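PDB 1ZEJ: 3-hydroxyacyl-CoA dehydrogenase from Archaeoglobus fulgidus, which probably oxidises the 3-hydroxyl group of a hydroxyacyl-CoA or of L-gulonate with NAD+ as cofactor, working as a homodimer. Local coordinates for residues L22-I27 and W130-H135; V77-E83 and C104-I110; L85-V89 and D114-L119; F125-H129 and V140-I144. One frame throughout, in Å; residues are numbered along the deposited sequence. Where two conformers were deposited one is given.

Interaction 1. Residues L22-I27 and W130-H135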
loop_
_atom_site.group_PDB
_atom_site.type_symbol
_atom_site.label_atom_id
_atom_site.label_comp_id
_atom_site.label_asym_id
_atom_site.label_seq_id
_atom_site.Cartn_x
_atom_site.Cartn_y
_atom_site.Cartn_z
ATOM N N LEU A 22 2.649 4.495 26.257
ATOM C CA LEU A 22 2.326 3.360 25.390
ATOM C C LEU A 22 3.541 2.831 24.599
ATOM O O LEU A 22 3.793 1.622 24.559
ATOM C CB LEU A 22 1.211 3.778 24.412
ATOM C CG LEU A 22 0.807 2.778 23.305
ATOM C CD1 LEU A 22 0.061 1.599 23.893
ATOM C CD2 LEU A 22 -0.076 3.495 22.240
HETATM N N MSE A 23 4.305 3.731 23.995
HETATM C CA MSE A 23 5.365 3.299 23.124
HETATM C C MSE A 23 6.507 2.704 23.980
HETATM O O MSE A 23 6.973 1.624 23.655
HETATM C CB MSE A 23 5.840 4.417 22.187
HETATM C CG MSE A 23 4.806 4.748 21.101
HETATM SE SE MSE A 23 4.232 3.191 19.981
HETATM C CE MSE A 23 5.914 2.911 19.225
ATOM N N GLY A 24 6.929 3.399 25.042
ATOM C CA GLY A 24 7.988 2.916 25.956
ATOM C C GLY A 24 7.675 1.569 26.561
ATOM O O GLY A 24 8.499 0.653 26.561
ATOM N N ARG A 25 6.451 1.456 27.061
ATOM C CA ARG A 25 5.878 0.222 27.598
ATOM C C ARG A 25 5.930 -0.912 26.560
ATOM O O ARG A 25 6.377 -2.037 26.858
ATOM C CB ARG A 25 4.458 0.413 28.143
ATOM C CG ARG A 25 3.518 -0.724 27.801
ATOM C CD ARG A 25 2.211 -0.600 28.534
ATOM N NE ARG A 25 1.090 -0.215 27.687
ATOM C CZ ARG A 25 0.503 -1.012 26.792
ATOM N NH1 ARG A 25 0.949 -2.241 26.561
ATOM N NH2 ARG A 25 -0.532 -0.562 26.107
ATOM N N GLY A 26 5.542 -0.600 25.316
ATOM C CA GLY A 26 5.564 -1.597 24.239
ATOM C C GLY A 26 6.967 -2.028 23.857
ATOM O O GLY A 26 7.210 -3.216 23.598
ATOM N N ILE A 27 7.891 -1.079 23.814
ATOM C CA ILE A 27 9.301 -1.359 23.511
ATOM C C ILE A 27 9.894 -2.268 24.611
ATOM O O ILE A 27 10.605 -3.230 24.324
ATOM C CB ILE A 27 10.130 -0.058 23.345
ATOM C CG1 ILE A 27 9.713 0.747 22.084
ATOM C CG2 ILE A 27 11.633 -0.338 23.299
ATOM C CD1 ILE A 27 10.164 2.203 22.128
ATOM N N TRP A 130 9.714 2.294 15.923
ATOM C CA TRP A 130 8.953 1.089 16.176
ATOM C C TRP A 130 7.560 1.328 15.705
ATOM O O TRP A 130 7.080 2.447 15.723
ATOM C CB TRP A 130 8.879 0.808 17.678
ATOM C CG TRP A 130 10.193 0.486 18.350
ATOM C CD1 TRP A 130 11.133 1.384 18.764
ATOM C CD2 TRP A 130 10.687 -0.800 18.718
ATOM N NE1 TRP A 130 12.172 0.744 19.363
ATOM C CE2 TRP A 130 11.933 -0.604 19.330
ATOM C CE3 TRP A 130 10.209 -2.099 18.574
ATOM C CZ2 TRP A 130 12.700 -1.660 19.828
ATOM C CZ3 TRP A 130 10.964 -3.154 19.087
ATOM C CH2 TRP A 130 12.202 -2.931 19.688
HETATM N N MSE A 131 6.872 0.263 15.306
HETATM C CA MSE A 131 5.479 0.379 14.868
HETATM C C MSE A 131 4.581 0.005 16.057
HETATM O O MSE A 131 5.055 -0.360 17.128
HETATM C CB MSE A 131 5.213 -0.502 13.641
HETATM C CG MSE A 131 6.251 -0.417 12.544
HETATM SE SE MSE A 131 6.355 1.353 11.721
HETATM C CE MSE A 131 8.291 1.474 11.311
ATOM N N ASN A 132 3.296 0.189 15.901
ATOM C CA ASN A 132 2.376 0.076 17.019
ATOM C C ASN A 132 1.483 -1.130 16.878
ATOM O O ASN A 132 0.726 -1.180 15.922
ATOM C CB ASN A 132 1.494 1.332 17.079
ATOM C CG ASN A 132 0.748 1.470 18.414
ATOM O OD1 ASN A 132 1.144 0.911 19.455
ATOM N ND2 ASN A 132 -0.334 2.214 18.383
ATOM N N PRO A 133 1.504 -2.067 17.853
ATOM C CA PRO A 133 2.377 -2.150 19.040
ATOM C C PRO A 133 3.757 -2.705 18.731
ATOM O O PRO A 133 3.860 -3.635 17.898
ATOM C CB PRO A 133 1.629 -3.105 19.969
ATOM C CG PRO A 133 0.352 -3.485 19.295
ATOM C CD PRO A 133 0.507 -3.141 17.847
ATOM N N PRO A 134 4.816 -2.134 19.373
ATOM C CA PRO A 134 6.196 -2.526 19.138
ATOM C C PRO A 134 6.447 -4.017 19.270
ATOM O O PRO A 134 7.239 -4.547 18.529
ATOM C CB PRO A 134 6.941 -1.766 20.214
ATOM C CG PRO A 134 6.189 -0.571 20.366
ATOM C CD PRO A 134 4.768 -1.008 20.327
ATOM N N HIS A 135 5.728 -4.682 20.168
ATOM C CA HIS A 135 5.945 -6.078 20.463
ATOM C C HIS A 135 5.172 -6.982 19.537
ATOM O O HIS A 135 5.337 -8.191 19.604
ATOM C CB HIS A 135 5.551 -6.430 21.915
ATOM C CG HIS A 135 4.298 -5.759 22.394
ATOM N ND1 HIS A 135 3.162 -6.454 22.733
ATOM C CD2 HIS A 135 4.021 -4.445 22.619
ATOM C CE1 HIS A 135 2.228 -5.606 23.128
ATOM N NE2 HIS A 135 2.723 -4.379 23.070
#
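Ile27 lies over one face of the Trp130 indole, crossing it obliquely, and this pair forms the tight end of the contact between helix 22-32 and the loop that leaves strand 125-130. CG1 of Ile27 sits 3.6 Å from the centroid of the five-membered ring of Trp130 and only 5° off its normal, a CH-pi contact over one face, while CD1 reaches the CD1 corner and CG2 slides toward CZ2. Just beside it the proline ring of Pro134 presses on bare helix backbone: its CB is 3.7 Å from C of Gly26. Because Gly26 has no side chain, the loop can come this close, and a CB there would run into Pro134 CD. CD2 of His135 adds to this close fit, 3.6 Å from O of Gly26. The peptide bond between Asn132 and Pro133 is cis. Met23, a selenomethionine, fills the middle; bends at chi2 and chi3 (-56° and -65°) fold its CE back to 3.7 Å from Pro134 CG and similarly close to the carbonyl oxygen of Trp130.

Toward solvent the fit slackens. OD1 of Asn132 lies 3.9 Å from SE of Met23 and 4.0 Å from CD2 of the exposed Leu22. The second subunit meets this side, where its Arg279 bonds the backbone oxygen of Asn132. The close glycine-proline approach borders a predicted NAD+ site, since Leu22, Met23 and Gly24 belong to the glycine-rich turn and first helix of a Rossmann fold and Asn132 is predicted to join them.

Interaction 2. Residues V77-E83 and C104-I110; sequences VMEAVFE and CSNTSVI
OE2 of Glu83 is gripped by two successive backbone amides of the loop after strand 103-105. N of Ile110 meets it at 3.0 Å, nearly along the carboxylate C-O direction, whereas N of Val109, at 2.9 Å, comes from above the carboxylate plane. OE1 adds a weak bond from N of Ser108. A bend at chi2 (72°) turns the carboxylate toward these amides, and the aliphatic part of Glu83 runs past Ile110 CG1 in the opposite direction. An alanine in place of Glu83 would probably leave the amides of Val109 and Ile110 without their acceptor and the loop freer to move.

Nearer the sheet, OG of Ser105 donates to OE1 of Glu79 in a bond so short that its exact length is doubtful, and OE2 of the same carboxylate takes the amide of Val81 on its anti lone pair while forming a salt bridge with Lys88. The parallel strands 76-79 and 103-105 are stitched by amides of Cys104, Glu79 and Asn106, the last bonding O of Glu79 at 2.8 Å. One water then bridges O of Val81 to O of Asn106. Two carboxylates thus fix the loops at the strand ends, where Glu83 and Ser108 are predicted to bind NAD+; the amides of Val109 and Ile110 would probably stabilise the charge of Glu83, and Lys88 that of Glu79.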
loop_
_atom_site.group_PDB
_atom_site.type_symbol
_atom_site.label_atom_id
_atom_site.label_comp_id
_atom_site.label_asym_id
_atom_site.label_seq_id
_atom_site.Cartn_x
_atom_site.Cartn_y
_atom_site.Cartn_z
ATOM N N VAL A 77 20.390 2.420 25.039
ATOM C CA VAL A 77 19.313 3.240 25.583
ATOM C C VAL A 77 18.290 3.542 24.485
ATOM O O VAL A 77 18.648 3.951 23.355
ATOM C CB VAL A 77 19.820 4.539 26.135
ATOM C CG1 VAL A 77 18.647 5.410 26.716
ATOM C CG2 VAL A 77 20.901 4.267 27.156
HETATM N N MSE A 78 17.025 3.298 24.808
HETATM C CA MSE A 78 15.880 3.651 23.920
HETATM C C MSE A 78 15.093 4.753 24.612
HETATM O O MSE A 78 14.673 4.602 25.763
HETATM C CB MSE A 78 14.970 2.456 23.714
HETATM C CG MSE A 78 15.699 1.204 23.247
HETATM SE SE MSE A 78 15.458 1.021 21.348
HETATM C CE MSE A 78 16.608 -0.582 20.935
ATOM N N GLU A 79 14.899 5.868 23.923
ATOM C CA GLU A 79 14.152 6.996 24.448
ATOM C C GLU A 79 12.793 7.117 23.734
ATOM O O GLU A 79 12.725 7.126 22.509
ATOM C CB GLU A 79 15.006 8.268 24.362
ATOM C CG GLU A 79 14.216 9.551 24.596
ATOM C CD GLU A 79 13.437 10.004 23.387
ATOM O OE1 GLU A 79 14.075 10.288 22.370
ATOM O OE2 GLU A 79 12.188 10.090 23.444
ATOM N N ALA A 80 11.704 7.126 24.506
ATOM C CA ALA A 80 10.374 7.263 23.951
ATOM C C ALA A 80 9.563 8.263 24.742
ATOM O O ALA A 80 8.498 7.916 25.247
ATOM C CB ALA A 80 9.671 5.911 23.944
ATOM N N VAL A 81 10.039 9.504 24.845
ATOM C CA VAL A 81 9.331 10.528 25.612
ATOM C C VAL A 81 8.470 11.371 24.665
ATOM O O VAL A 81 8.421 11.106 23.464
ATOM C CB VAL A 81 10.298 11.414 26.440
ATOM C CG1 VAL A 81 11.119 10.567 27.393
ATOM C CG2 VAL A 81 11.243 12.252 25.555
ATOM N N PHE A 82 7.795 12.377 25.208
ATOM C CA PHE A 82 6.956 13.264 24.387
ATOM C C PHE A 82 7.643 13.741 23.089
ATOM O O PHE A 82 8.828 14.059 23.079
ATOM C CB PHE A 82 6.452 14.455 25.216
ATOM C CG PHE A 82 5.399 15.249 24.516
ATOM C CD1 PHE A 82 4.071 14.842 24.545
ATOM C CD2 PHE A 82 5.735 16.375 23.796
ATOM C CE1 PHE A 82 3.074 15.572 23.882
ATOM C CE2 PHE A 82 4.767 17.113 23.120
ATOM C CZ PHE A 82 3.426 16.706 23.157
ATOM N N GLU A 83 6.879 13.724 22.005
ATOM C CA GLU A 83 7.323 14.121 20.673
ATOM C C GLU A 83 7.530 15.652 20.555
ATOM O O GLU A 83 6.680 16.362 19.990
ATOM C CB GLU A 83 6.257 13.696 19.631
ATOM C CG GLU A 83 6.743 13.777 18.151
ATOM C CD GLU A 83 7.764 12.665 17.799
ATOM O OE1 GLU A 83 7.925 11.713 18.610
ATOM O OE2 GLU A 83 8.405 12.736 16.722
ATOM N N CYS A 104 19.024 5.725 21.248
ATOM C CA CYS A 104 18.075 5.471 20.172
ATOM C C CYS A 104 16.773 6.191 20.479
ATOM O O CYS A 104 16.047 5.716 21.323
ATOM C CB CYS A 104 17.771 3.985 20.105
ATOM S SG CYS A 104 19.171 2.944 19.815
ATOM N N SER A 105 16.415 7.250 19.765
ATOM C CA SER A 105 15.142 7.926 19.992
ATOM C C SER A 105 14.005 7.301 19.133
ATOM O O SER A 105 14.160 7.152 17.926
ATOM C CB SER A 105 15.300 9.417 19.717
ATOM O OG SER A 105 14.059 10.080 19.883
ATOM N N ASN A 106 12.902 6.905 19.758
ATOM C CA ASN A 106 11.695 6.502 19.019
ATOM C C ASN A 106 11.051 7.812 18.624
ATOM O O ASN A 106 10.425 8.494 19.442
ATOM C CB ASN A 106 10.733 5.665 19.881
ATOM C CG ASN A 106 9.454 5.191 19.099
ATOM O OD1 ASN A 106 9.510 4.544 18.016
ATOM N ND2 ASN A 106 8.300 5.490 19.679
ATOM N N THR A 107 11.281 8.227 17.411
ATOM C CA THR A 107 10.839 9.550 17.013
ATOM C C THR A 107 9.865 9.294 15.873
ATOM O O THR A 107 10.193 8.571 14.938
ATOM C CB THR A 107 12.062 10.549 16.717
ATOM O OG1 THR A 107 11.595 11.733 16.056
ATOM C CG2 THR A 107 13.165 9.920 15.896
ATOM N N SER A 108 8.648 9.806 16.012
ATOM C CA SER A 108 7.621 9.696 14.962
ATOM C C SER A 108 7.978 10.553 13.757
ATOM O O SER A 108 8.071 10.053 12.649
ATOM C CB SER A 108 6.241 10.128 15.482
ATOM O OG SER A 108 5.550 9.069 16.128
ATOM N N VAL A 109 8.120 11.857 13.978
ATOM C CA VAL A 109 8.424 12.772 12.895
ATOM C C VAL A 109 9.506 13.810 13.204
ATOM O O VAL A 109 9.953 14.471 12.269
ATOM C CB VAL A 109 7.190 13.554 12.434
ATOM C CG1 VAL A 109 6.105 12.593 11.901
ATOM C CG2 VAL A 109 6.648 14.446 13.557
ATOM N N ILE A 110 9.862 13.996 14.480
ATOM C CA ILE A 110 10.891 14.962 14.851
ATOM C C ILE A 110 12.177 14.496 14.171
ATOM O O ILE A 110 12.529 13.322 14.256
ATOM C CB ILE A 110 11.102 15.061 16.380
ATOM C CG1 ILE A 110 9.845 15.620 17.078
ATOM C CG2 ILE A 110 12.294 15.991 16.728
ATOM C CD1 ILE A 110 9.630 17.095 16.883
HETATM O O HOH W 1 8.575 9.526 21.352
#

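Interaction 3. Residues L85-V89 and D114-L119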
loop_
_atom_site.group_PDB
_atom_site.type_symbol
_atom_site.label_atom_id
_atom_site.label_comp_id
_atom_site.label_asym_id
_atom_site.label_seq_id
_atom_site.Cartn_x
_atom_site.Cartn_y
_atom_site.Cartn_z
ATOM N N LEU A 85 11.084 18.463 20.241
ATOM C CA LEU A 85 12.549 18.558 20.100
ATOM C C LEU A 85 13.273 18.851 21.414
ATOM O O LEU A 85 14.184 18.110 21.803
ATOM C CB LEU A 85 12.944 19.614 19.062
ATOM C CG LEU A 85 14.450 19.856 18.835
ATOM C CD1 LEU A 85 15.172 18.614 18.359
ATOM C CD2 LEU A 85 14.640 20.974 17.821
ATOM N N ASN A 86 12.884 19.912 22.107
ATOM C CA ASN A 86 13.593 20.297 23.327
ATOM C C ASN A 86 13.503 19.236 24.443
ATOM O O ASN A 86 14.471 19.024 25.198
ATOM C CB ASN A 86 13.118 21.661 23.860
ATOM C CG ASN A 86 13.322 22.786 22.867
ATOM O OD1 ASN A 86 12.664 23.830 22.962
ATOM N ND2 ASN A 86 14.227 22.592 21.909
ATOM N N THR A 87 12.356 18.561 24.543
ATOM C CA THR A 87 12.176 17.512 25.558
ATOM C C THR A 87 13.105 16.341 25.259
ATOM O O THR A 87 13.773 15.821 26.164
ATOM C CB THR A 87 10.738 16.990 25.619
ATOM O OG1 THR A 87 9.813 18.075 25.816
ATOM C CG2 THR A 87 10.584 15.980 26.758
ATOM N N LYS A 88 13.151 15.923 24.008
ATOM C CA LYS A 88 14.021 14.803 23.620
ATOM C C LYS A 88 15.488 15.154 23.810
ATOM O O LYS A 88 16.242 14.374 24.387
ATOM C CB LYS A 88 13.759 14.356 22.167
ATOM C CG LYS A 88 12.400 13.662 22.027
ATOM C CD LYS A 88 12.184 13.047 20.657
ATOM C CE LYS A 88 10.909 12.165 20.615
ATOM N NZ LYS A 88 11.220 10.730 20.999
ATOM N N VAL A 89 15.866 16.353 23.360
ATOM C CA VAL A 89 17.239 16.823 23.517
ATOM C C VAL A 89 17.635 16.831 25.005
ATOM O O VAL A 89 18.706 16.358 25.375
ATOM C CB VAL A 89 17.403 18.196 22.848
ATOM C CG1 VAL A 89 18.713 18.928 23.278
ATOM C CG2 VAL A 89 17.350 18.007 21.376
ATOM N N ASP A 114 17.993 17.135 13.580
ATOM C CA ASP A 114 17.811 18.293 14.476
ATOM C C ASP A 114 18.137 17.918 15.935
ATOM O O ASP A 114 18.705 18.713 16.705
ATOM C CB ASP A 114 16.406 18.860 14.388
ATOM C CG ASP A 114 16.140 19.587 13.108
ATOM O OD1 ASP A 114 17.024 19.748 12.223
ATOM O OD2 ASP A 114 14.993 20.000 12.983
ATOM N N ILE A 115 17.769 16.704 16.335
ATOM C CA ILE A 115 18.167 16.197 17.634
ATOM C C ILE A 115 19.696 16.023 17.738
ATOM O O ILE A 115 20.339 16.551 18.665
ATOM C CB ILE A 115 17.480 14.850 17.959
ATOM C CG1 ILE A 115 15.979 15.047 18.112
ATOM C CG2 ILE A 115 18.063 14.249 19.232
ATOM C CD1 ILE A 115 15.195 13.739 18.058
ATOM N N ALA A 116 20.266 15.332 16.760
ATOM C CA ALA A 116 21.689 15.001 16.775
ATOM C C ALA A 116 22.567 16.209 16.860
ATOM O O ALA A 116 23.586 16.189 17.504
ATOM C CB ALA A 116 22.041 14.242 15.517
ATOM N N GLU A 117 22.202 17.274 16.181
ATOM C CA GLU A 117 23.059 18.456 16.178
ATOM C C GLU A 117 23.074 19.182 17.536
ATOM O O GLU A 117 23.916 20.062 17.753
ATOM C CB GLU A 117 22.720 19.375 15.004
ATOM C CG GLU A 117 21.428 20.083 15.066
ATOM C CD GLU A 117 21.144 20.875 13.773
ATOM O OE1 GLU A 117 21.741 20.613 12.697
ATOM O OE2 GLU A 117 20.250 21.720 13.838
ATOM N N ARG A 118 22.167 18.794 18.455
ATOM C CA ARG A 118 22.119 19.388 19.773
ATOM C C ARG A 118 22.736 18.491 20.868
ATOM O O ARG A 118 22.769 18.873 22.038
ATOM C CB ARG A 118 20.674 19.766 20.081
ATOM C CG ARG A 118 20.219 20.922 19.250
ATOM C CD ARG A 118 18.711 21.004 19.144
ATOM N NE ARG A 118 18.286 22.228 18.460
ATOM C CZ ARG A 118 18.258 22.416 17.134
ATOM N NH1 ARG A 118 18.620 21.459 16.249
ATOM N NH2 ARG A 118 17.848 23.601 16.685
ATOM N N LEU A 119 23.264 17.342 20.473
ATOM C CA LEU A 119 23.958 16.431 21.378
ATOM C C LEU A 119 25.464 16.657 21.351
ATOM O O LEU A 119 26.039 17.088 20.347
ATOM C CB LEU A 119 23.681 14.951 21.014
ATOM C CG LEU A 119 22.232 14.535 20.907
ATOM C CD1 LEU A 119 22.204 13.064 20.620
ATOM C CD2 LEU A 119 21.407 14.864 22.187
#
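Apolar packing carries most of this contact, and Leu85 leads it. Its CD1 lies 3.7 Å from CG1 of Ile115, the two side chains sliding past each other in opposite directions. One turn further along the helix, Val89 sets CG1 3.8 Å from CB of Arg118 and CG2 close to CD, so the extended aliphatic part of the arginine serves as a hydrophobic surface. The methylene CD of Lys88 completes this layer at 4.0 Å from CD1 of Ile115, before its amino end leads away toward Glu79.

The flat group is the guanidinium of Arg118: CD2 of Leu85 stands 3.9 Å above its plane, over the centre of one face. Polar bonds steady that plate from within its own segment, NH1 donating to O of Asp114 at 2.8 Å and joining Glu117 OE2 in a salt bridge. An alanine at Leu85 would probably leave the guanidinium face without the methyl over it and open a gap beside Ile115. A further charge pairs across the dimer, as Asp114 forms a salt bridge with Arg239 of the second subunit.

Helix 85-96, the crossover between strands 76-79 and 103-105, thus packs against the short helix 112-116 and the following turn; Ile115 and Leu119 also touch Phe125 on strand 125-130.

Interaction 4. Residues F125-H129 and V140-I144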
loop_
_atom_site.group_PDB
_atom_site.type_symbol
_atom_site.label_atom_id
_atom_site.label_comp_id
_atom_site.label_asym_id
_atom_site.label_seq_id
_atom_site.Cartn_x
_atom_site.Cartn_y
_atom_site.Cartn_z
ATOM N N PHE A 125 24.209 8.225 18.270
ATOM C CA PHE A 125 22.794 8.528 18.366
ATOM C C PHE A 125 22.146 8.180 17.026
ATOM O O PHE A 125 22.708 8.456 15.934
ATOM C CB PHE A 125 22.544 10.028 18.597
ATOM C CG PHE A 125 21.083 10.408 18.481
ATOM C CD1 PHE A 125 20.184 9.981 19.423
ATOM C CD2 PHE A 125 20.616 11.145 17.395
ATOM C CE1 PHE A 125 18.826 10.262 19.308
ATOM C CE2 PHE A 125 19.278 11.459 17.271
ATOM C CZ PHE A 125 18.365 11.019 18.265
ATOM N N LEU A 126 20.965 7.598 17.114
ATOM C CA LEU A 126 20.163 7.373 15.930
ATOM C C LEU A 126 18.699 7.241 16.302
ATOM O O LEU A 126 18.345 7.138 17.488
ATOM C CB LEU A 126 20.723 6.175 15.184
ATOM C CG LEU A 126 20.457 4.693 15.415
ATOM C CD1 LEU A 126 21.615 3.817 14.930
ATOM C CD2 LEU A 126 19.902 4.279 16.713
ATOM N N GLY A 127 17.853 7.233 15.298
ATOM C CA GLY A 127 16.414 7.093 15.507
ATOM C C GLY A 127 16.117 5.616 15.368
ATOM O O GLY A 127 16.685 4.933 14.505
ATOM N N VAL A 128 15.223 5.108 16.214
ATOM C CA VAL A 128 14.682 3.729 16.022
ATOM C C VAL A 128 13.172 3.840 16.122
ATOM O O VAL A 128 12.640 4.059 17.248
ATOM C CB VAL A 128 15.238 2.688 17.029
ATOM C CG1 VAL A 128 14.580 1.370 16.903
ATOM C CG2 VAL A 128 16.696 2.493 16.880
ATOM N N HIS A 129 12.505 3.685 14.975
ATOM C CA HIS A 129 11.096 3.880 14.760
ATOM C C HIS A 129 10.360 2.533 14.789
ATOM O O HIS A 129 10.480 1.702 13.890
ATOM C CB HIS A 129 10.931 4.611 13.424
ATOM C CG HIS A 129 9.525 4.862 13.013
ATOM N ND1 HIS A 129 9.149 4.912 11.685
ATOM C CD2 HIS A 129 8.400 5.111 13.739
ATOM C CE1 HIS A 129 7.846 5.142 11.615
ATOM N NE2 HIS A 129 7.371 5.257 12.848
ATOM N N VAL A 140 10.924 -2.538 12.171
ATOM C CA VAL A 140 11.524 -1.426 12.888
ATOM C C VAL A 140 12.453 -0.739 11.905
ATOM O O VAL A 140 13.251 -1.390 11.233
ATOM C CB VAL A 140 12.282 -1.856 14.147
ATOM C CG1 VAL A 140 12.815 -0.664 14.882
ATOM C CG2 VAL A 140 11.389 -2.640 15.040
ATOM N N GLU A 141 12.321 0.567 11.804
ATOM C CA GLU A 141 13.205 1.380 10.975
ATOM C C GLU A 141 14.281 2.017 11.831
ATOM O O GLU A 141 13.990 2.540 12.901
ATOM C CB GLU A 141 12.451 2.490 10.297
ATOM C CG GLU A 141 11.531 2.033 9.189
ATOM C CD GLU A 141 10.780 3.206 8.576
ATOM O OE1 GLU A 141 10.333 4.096 9.369
ATOM O OE2 GLU A 141 10.667 3.272 7.309
ATOM N N ILE A 142 15.518 1.944 11.376
ATOM C CA ILE A 142 16.579 2.751 11.971
ATOM C C ILE A 142 16.733 3.959 11.101
ATOM O O ILE A 142 16.920 3.802 9.888
ATOM C CB ILE A 142 17.885 1.972 12.008
ATOM C CG1 ILE A 142 17.733 0.775 12.973
ATOM C CG2 ILE A 142 19.069 2.900 12.342
ATOM C CD1 ILE A 142 18.878 -0.163 12.991
ATOM N N VAL A 143 16.680 5.147 11.704
ATOM C CA VAL A 143 16.751 6.377 10.947
ATOM C C VAL A 143 18.012 7.094 11.411
ATOM O O VAL A 143 18.096 7.522 12.551
ATOM C CB VAL A 143 15.510 7.226 11.156
ATOM C CG1 VAL A 143 15.549 8.466 10.254
ATOM C CG2 VAL A 143 14.248 6.423 10.863
ATOM N N ILE A 144 18.987 7.186 10.525
ATOM C CA ILE A 144 20.265 7.747 10.884
ATOM C C ILE A 144 20.389 9.244 10.568
ATOM O O ILE A 144 19.793 9.771 9.628
ATOM C CB ILE A 144 21.430 6.918 10.321
ATOM C CG1 ILE A 144 21.586 7.053 8.814
ATOM C CG2 ILE A 144 21.246 5.433 10.709
ATOM C CD1 ILE A 144 22.932 6.634 8.350
#
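The imidazole of His129 is met at its edge by the carboxylate of Glu141, whose OE1 accepts the N-H of ND1 at 2.7 Å. OE1 lies close to the ring plane, 11° out of it, and receives the N-H nearly along its own C-O direction, although ring and carboxylate planes stand 49° apart. His129 has CG anti to the backbone N (chi1 178°), and the Glu141 chain, extended beyond CG, runs alongside it in the same direction. This bond limits rotation of the imidazole. Ser174 also bonds OE1, and the amide of Val176 holds OE2, so a second shell positions the glutamate.

Backbone bonds join the strands in antiparallel register: N of Gly127 bonds O of Val143 and N of Val143 bonds O of Gly127, both at 2.8 Å, and His129 and Glu141 exchange another two. On the sheet face of Val128 and Ile142 the contacts are apolar. CG1 of Val128 is pressed to 3.4 Å from CG1 of Val140, tighter than usual for carbons, and CD1 of Leu126 rests 3.7 Å from CG2 of Ile142; helix 150-162 covers this side.

Strands 125-130 and 139-144 form a beta hairpin carrying a His-Glu pair, consistent with the active site of 3-hydroxyacyl-CoA dehydrogenases, where His129 is predicted to be important for catalysis.

All four contacts belong to the NAD-binding domain. Interaction 4 is buried in the sheet, whereas interactions 1, 2 and 3 are partly buried, each also touching the second subunit. Interactions 2 and 4 are neighbours in that sheet, Ser105 bonding the backbone of strand 125-130, but one is a parallel pair ending in carboxylate-bound loops and the other an antiparallel hairpin. Interactions 1 and 3 lack cross-segment hydrogen bonds and rely on packing, of a helix on a loop in interaction 1 and of a helix on a short helix and turn in interaction 3. Lys88 joins interaction 3 to interaction 2, and Asn106 OD1 ties interaction 2 to Trp130 of interaction 1. Interactions 1 and 3 do not touch.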